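Local coordinates for fatty Acyl-Adenylate Ligase (Escherichia coli, PDB 3PBK), which belongs to the AMP-binding enzyme family of the ANL clan, and is modelled here with 5'-o-[(s)-(dodecanoyloxy)(hydroxy)phosphoryl]adenosine, at residues A479-I491 with Q503-L517. Numbering follows the deposited sequence.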
loop_
_atom_site.group_PDB
_atom_site.type_symbol
_atom_site.label_atom_id
_atom_site.label_comp_id
_atom_site.label_asym_id
_atom_site.label_seq_id
_atom_site.Cartn_x
_atom_site.Cartn_y
_atom_site.Cartn_z
ATOM N N ALA A 479 22.123 10.373 2.587
ATOM C CA ALA A 479 21.428 11.624 2.875
ATOM C C ALA A 479 20.628 11.588 4.187
ATOM O O ALA A 479 20.607 12.564 4.933
ATOM C CB ALA A 479 20.535 12.003 1.717
ATOM N N GLU A 480 19.980 10.464 4.469
ATOM C CA GLU A 480 19.144 10.343 5.661
ATOM C C GLU A 480 19.941 10.251 6.977
ATOM O O GLU A 480 19.366 10.156 8.070
ATOM C CB GLU A 480 18.209 9.149 5.509
ATOM C CG GLU A 480 17.550 9.084 4.150
ATOM C CD GLU A 480 16.925 7.726 3.846
ATOM O OE1 GLU A 480 17.242 6.740 4.556
ATOM O OE2 GLU A 480 16.123 7.649 2.887
ATOM N N GLN A 481 21.263 10.293 6.869
ATOM C CA GLN A 481 22.125 10.262 8.042
ATOM C C GLN A 481 22.152 11.628 8.702
ATOM O O GLN A 481 22.365 11.756 9.917
ATOM C CB GLN A 481 23.539 9.866 7.638
ATOM C CG GLN A 481 23.625 8.486 7.022
ATOM C CD GLN A 481 23.205 7.414 7.998
ATOM O OE1 GLN A 481 22.076 6.898 7.925
ATOM N NE2 GLN A 481 24.099 7.083 8.946
ATOM N N GLU A 482 21.947 12.658 7.894
ATOM C CA GLU A 482 21.928 14.001 8.419
ATOM C C GLU A 482 20.685 14.151 9.292
ATOM O O GLU A 482 19.656 13.535 9.005
ATOM C CB GLU A 482 21.943 15.004 7.271
ATOM C CG GLU A 482 23.167 14.865 6.359
ATOM C CD GLU A 482 24.486 15.082 7.099
ATOM O OE1 GLU A 482 24.729 16.215 7.577
ATOM O OE2 GLU A 482 25.283 14.119 7.193
ATOM N N PRO A 483 20.779 14.954 10.371
ATOM C CA PRO A 483 19.669 15.056 11.327
ATOM C C PRO A 483 18.441 15.677 10.676
ATOM O O PRO A 483 17.306 15.316 11.008
ATOM C CB PRO A 483 20.211 15.996 12.409
ATOM C CG PRO A 483 21.677 16.126 12.149
ATOM C CD PRO A 483 21.864 15.896 10.692
ATOM N N GLU A 484 18.674 16.595 9.742
ATOM C CA GLU A 484 17.588 17.349 9.126
ATOM C C GLU A 484 16.839 16.531 8.072
ATOM O O GLU A 484 15.648 16.741 7.830
ATOM C CB GLU A 484 18.113 18.657 8.523
ATOM C CG GLU A 484 18.854 19.554 9.509
ATOM C CD GLU A 484 20.377 19.456 9.391
ATOM O OE1 GLU A 484 20.868 18.541 8.692
ATOM O OE2 GLU A 484 21.081 20.300 9.995
ATOM N N ILE A 485 17.538 15.587 7.453
ATOM C CA ILE A 485 16.925 14.743 6.438
ATOM C C ILE A 485 16.325 13.447 7.001
ATOM O O ILE A 485 16.965 12.727 7.782
ATOM C CB ILE A 485 17.923 14.429 5.340
ATOM C CG1 ILE A 485 18.618 15.721 4.916
ATOM C CG2 ILE A 485 17.224 13.757 4.180
ATOM C CD1 ILE A 485 19.787 15.503 4.013
ATOM N N HIS A 486 15.079 13.177 6.610
ATOM C CA HIS A 486 14.375 11.959 7.004
ATOM C C HIS A 486 14.220 11.019 5.813
ATOM O O HIS A 486 14.580 11.358 4.689
ATOM C CB HIS A 486 12.987 12.281 7.549
ATOM C CG HIS A 486 12.973 13.386 8.553
ATOM N ND1 HIS A 486 13.528 13.258 9.810
ATOM C CD2 HIS A 486 12.453 14.637 8.494
ATOM C CE1 HIS A 486 13.360 14.387 10.477
ATOM N NE2 HIS A 486 12.707 15.237 9.703
ATOM N N SER A 487 13.663 9.839 6.067
ATOM C CA SER A 487 13.441 8.867 5.007
ATOM C C SER A 487 12.268 9.279 4.113
ATOM O O SER A 487 11.160 9.550 4.588
ATOM C CB SER A 487 13.215 7.480 5.601
ATOM O OG SER A 487 13.764 6.481 4.756
ATOM N N GLY A 488 12.521 9.341 2.812
ATOM C CA GLY A 488 11.497 9.795 1.895
ATOM C C GLY A 488 11.767 11.215 1.451
ATOM O O GLY A 488 11.287 11.655 0.406
ATOM N N ASP A 489 12.548 11.932 2.252
ATOM C CA ASP A 489 12.949 13.288 1.917
ATOM C C ASP A 489 13.906 13.283 0.731
ATOM O O ASP A 489 14.004 14.261 0.001
ATOM C CB ASP A 489 13.619 13.958 3.119
ATOM C CG ASP A 489 12.622 14.458 4.146
ATOM O OD1 ASP A 489 11.394 14.412 3.881
ATOM O OD2 ASP A 489 13.079 14.906 5.225
ATOM N N ALA A 490 14.614 12.176 0.542
ATOM C CA ALA A 490 15.634 12.103 -0.498
ATOM C C ALA A 490 15.275 11.110 -1.598
ATOM O O ALA A 490 14.882 9.979 -1.314
ATOM C CB ALA A 490 16.991 11.762 0.109
ATOM N N ILE A 491 15.415 11.562 -2.845
ATOM C CA ILE A 491 15.155 10.764 -4.037
ATOM C C ILE A 491 16.386 10.728 -4.933
ATOM O O ILE A 491 16.971 11.775 -5.242
ATOM C CB ILE A 491 14.066 11.388 -4.889
ATOM C CG1 ILE A 491 12.810 11.616 -4.072
ATOM C CG2 ILE A 491 13.767 10.513 -6.089
ATOM C CD1 ILE A 491 11.871 12.603 -4.737
ATOM N N GLN A 503 17.808 14.406 -5.255
ATOM C CA GLN A 503 16.974 15.511 -4.813
ATOM C C GLN A 503 16.633 15.350 -3.339
ATOM O O GLN A 503 16.332 14.258 -2.879
ATOM C CB GLN A 503 15.711 15.598 -5.657
ATOM C CG GLN A 503 15.979 15.567 -7.142
ATOM C CD GLN A 503 14.799 16.052 -7.962
ATOM O OE1 GLN A 503 13.703 15.490 -7.905
ATOM N NE2 GLN A 503 15.022 17.105 -8.739
ATOM N N ILE A 504 16.714 16.447 -2.598
ATOM C CA ILE A 504 16.403 16.446 -1.173
ATOM C C ILE A 504 15.466 17.605 -0.842
ATOM O O ILE A 504 15.808 18.775 -1.033
ATOM C CB ILE A 504 17.672 16.565 -0.300
ATOM C CG1 ILE A 504 18.705 15.512 -0.697
ATOM C CG2 ILE A 504 17.322 16.436 1.172
ATOM C CD1 ILE A 504 19.963 15.556 0.136
ATOM N N GLN A 505 14.274 17.272 -0.366
ATOM C CA GLN A 505 13.342 18.278 0.090
ATOM C C GLN A 505 13.624 18.450 1.562
ATOM O O GLN A 505 13.657 17.470 2.300
ATOM C CB GLN A 505 11.900 17.824 -0.135
ATOM C CG GLN A 505 11.476 16.654 0.722
ATOM C CD GLN A 505 10.005 16.333 0.563
ATOM O OE1 GLN A 505 9.381 16.710 -0.434
ATOM N NE2 GLN A 505 9.439 15.631 1.547
ATOM N N CYS A 506 13.852 19.688 1.987
ATOM C CA CYS A 506 14.248 19.937 3.368
ATOM C C CYS A 506 13.915 21.341 3.861
ATOM O O CYS A 506 13.702 22.268 3.073
ATOM C CB CYS A 506 15.745 19.716 3.513
ATOM S SG CYS A 506 16.660 20.876 2.496
ATOM N N ARG A 507 13.908 21.482 5.183
ATOM C CA ARG A 507 13.579 22.740 5.840
ATOM C C ARG A 507 14.833 23.510 6.300
ATOM O O ARG A 507 14.755 24.366 7.188
ATOM C CB ARG A 507 12.642 22.480 7.032
ATOM C CG ARG A 507 11.261 21.948 6.661
ATOM C CD ARG A 507 10.535 21.374 7.874
ATOM N NE ARG A 507 9.250 20.781 7.502
ATOM C CZ ARG A 507 8.498 20.040 8.316
ATOM N NH1 ARG A 507 8.910 19.799 9.559
ATOM N NH2 ARG A 507 7.337 19.538 7.895
ATOM N N ILE A 508 15.983 23.216 5.699
ATOM C CA ILE A 508 17.222 23.885 6.092
ATOM C C ILE A 508 17.270 25.299 5.533
ATOM O O ILE A 508 17.445 25.501 4.336
ATOM C CB ILE A 508 18.472 23.106 5.637
ATOM C CG1 ILE A 508 18.558 21.767 6.367
ATOM C CG2 ILE A 508 19.729 23.910 5.902
ATOM C CD1 ILE A 508 19.429 20.737 5.675
ATOM N N SER A 509 17.120 26.281 6.409
ATOM C CA SER A 509 17.084 27.674 5.976
ATOM C C SER A 509 18.479 28.290 5.903
ATOM O O SER A 509 18.787 29.022 4.963
ATOM C CB SER A 509 16.185 28.502 6.900
ATOM O OG SER A 509 14.940 27.854 7.118
ATOM N N ASP A 510 19.311 27.992 6.901
ATOM C CA ASP A 510 20.671 28.521 6.966
ATOM C C ASP A 510 21.415 28.215 5.668
ATOM O O ASP A 510 21.611 27.051 5.320
ATOM C CB ASP A 510 21.417 27.947 8.177
ATOM C CG ASP A 510 22.888 28.366 8.224
ATOM O OD1 ASP A 510 23.289 29.225 7.411
ATOM O OD2 ASP A 510 23.651 27.843 9.071
ATOM N N GLU A 511 21.820 29.271 4.961
ATOM C CA GLU A 511 22.485 29.151 3.668
ATOM C C GLU A 511 23.884 28.569 3.816
ATOM O O GLU A 511 24.394 27.891 2.923
ATOM C CB GLU A 511 22.548 30.516 2.988
ATOM C CG GLU A 511 23.204 30.500 1.625
ATOM C CD GLU A 511 22.511 29.556 0.652
ATOM O OE1 GLU A 511 21.252 29.536 0.637
ATOM O OE2 GLU A 511 23.226 28.837 -0.096
ATOM N N GLU A 512 24.498 28.838 4.960
ATOM C CA GLU A 512 25.795 28.269 5.305
ATOM C C GLU A 512 25.726 26.738 5.421
ATOM O O GLU A 512 26.590 26.026 4.902
ATOM C CB GLU A 512 26.285 28.892 6.618
ATOM C CG GLU A 512 27.584 28.328 7.174
ATOM C CD GLU A 512 27.575 28.253 8.703
ATOM O OE1 GLU A 512 27.151 27.200 9.255
ATOM O OE2 GLU A 512 27.995 29.246 9.350
ATOM N N ARG A 513 24.695 26.240 6.104
ATOM C CA ARG A 513 24.502 24.804 6.278
ATOM C C ARG A 513 24.170 24.109 4.962
ATOM O O ARG A 513 24.636 23.001 4.707
ATOM C CB ARG A 513 23.398 24.526 7.295
ATOM C CG ARG A 513 22.911 23.078 7.307
ATOM C CD ARG A 513 23.897 22.168 8.016
ATOM N NE ARG A 513 23.379 20.818 8.233
ATOM C CZ ARG A 513 24.009 19.708 7.856
ATOM N NH1 ARG A 513 25.181 19.788 7.242
ATOM N NH2 ARG A 513 23.473 18.518 8.102
ATOM N N ARG A 514 23.360 24.758 4.130
ATOM C CA ARG A 514 23.015 24.198 2.827
ATOM C C ARG A 514 24.279 23.890 2.039
ATOM O O ARG A 514 24.500 22.751 1.634
ATOM C CB ARG A 514 22.117 25.141 2.023
ATOM C CG ARG A 514 20.803 25.496 2.697
ATOM C CD ARG A 514 20.052 26.574 1.922
ATOM N NE ARG A 514 19.447 26.046 0.709
ATOM C CZ ARG A 514 18.336 25.314 0.694
ATOM N NH1 ARG A 514 17.720 25.023 1.829
ATOM N NH2 ARG A 514 17.841 24.866 -0.452
ATOM N N GLY A 515 25.111 24.903 1.826
ATOM C CA GLY A 515 26.352 24.709 1.099
ATOM C C GLY A 515 27.213 23.642 1.745
ATOM O O GLY A 515 27.803 22.797 1.069
ATOM N N GLN A 516 27.276 23.687 3.069
ATOM C CA GLN A 516 28.082 22.767 3.849
ATOM C C GLN A 516 27.657 21.315 3.633
ATOM O O GLN A 516 28.489 20.443 3.357
ATOM C CB GLN A 516 27.987 23.152 5.325
ATOM C CG GLN A 516 28.150 22.005 6.309
ATOM C CD GLN A 516 28.108 22.489 7.748
ATOM O OE1 GLN A 516 27.775 21.731 8.670
ATOM N NE2 GLN A 516 28.436 23.770 7.947
ATOM N N LEU A 517 26.357 21.065 3.748
ATOM C CA LEU A 517 25.813 19.720 3.594
ATOM C C LEU A 517 25.856 19.210 2.153
ATOM O O LEU A 517 26.054 18.019 1.931
ATOM C CB LEU A 517 24.391 19.658 4.155
ATOM C CG LEU A 517 23.501 18.463 3.823
ATOM C CD1 LEU A 517 22.478 18.279 4.905
ATOM C CD2 LEU A 517 22.807 18.660 2.504
#
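Arg513, on the first turns of helix 511-529, illustrates how one guanidinium can tie a loop to a helix by serving two carboxylates at once. It grips Glu484 side-on, the two planes twisted 42° apart: NH2 reaches the syn lone pair of Glu484 OE1 at 2.7 Å, while NE meets Glu484 OE2 at 2.9 Å. NH2 also gives a nearly straight bond to Glu482 OE1 (2.7 Å, 171°), which accepts through its anti lone pair and lies in the guanidinium plane. With both carboxylates at its edge, the three bonds restrict the group's rotation, and its positive charge probably offsets the two acids. The Arg513 chain bends at chi2, and Leu517 CD1 lies over one face of its guanidinium, offset toward the rim.

At the other end, the two segments enter a beta hairpin, strands 490-494 and 500-505, whose second strand also pairs with 533-538 in a three-stranded mixed sheet. Ile491 and Gln503 exchange backbone bonds as an antiparallel hydrogen-bonded pair, followed by the non-hydrogen-bonded pair Ala490 and Ile504. Beyond these, Gln505 N donates to Asp489 O. With CG between the backbone N and the carbonyl carbon (chi1 68°) and the chain extended beyond it, Gln505 NE2 donates a hydrogen bond to Asp489 OD1 (3.3 Å) from above the carboxylate plane; Asp489 OD2 accepts from His486 N, the two residues being the ends of a type II beta turn.

Between the two polar ends lies an apolar layer. Ile485 crosses Ile504 at about a right angle, its CD1 3.9 Å from Ile504 CG2, and also meets Leu517 CD1. Ala479 CB touches Ile504 CD1 at 3.9 Å, and Ile508 CG1 and CD1 pack against CB and CG of Glu484, the aliphatic part of the salt-bridged side chain.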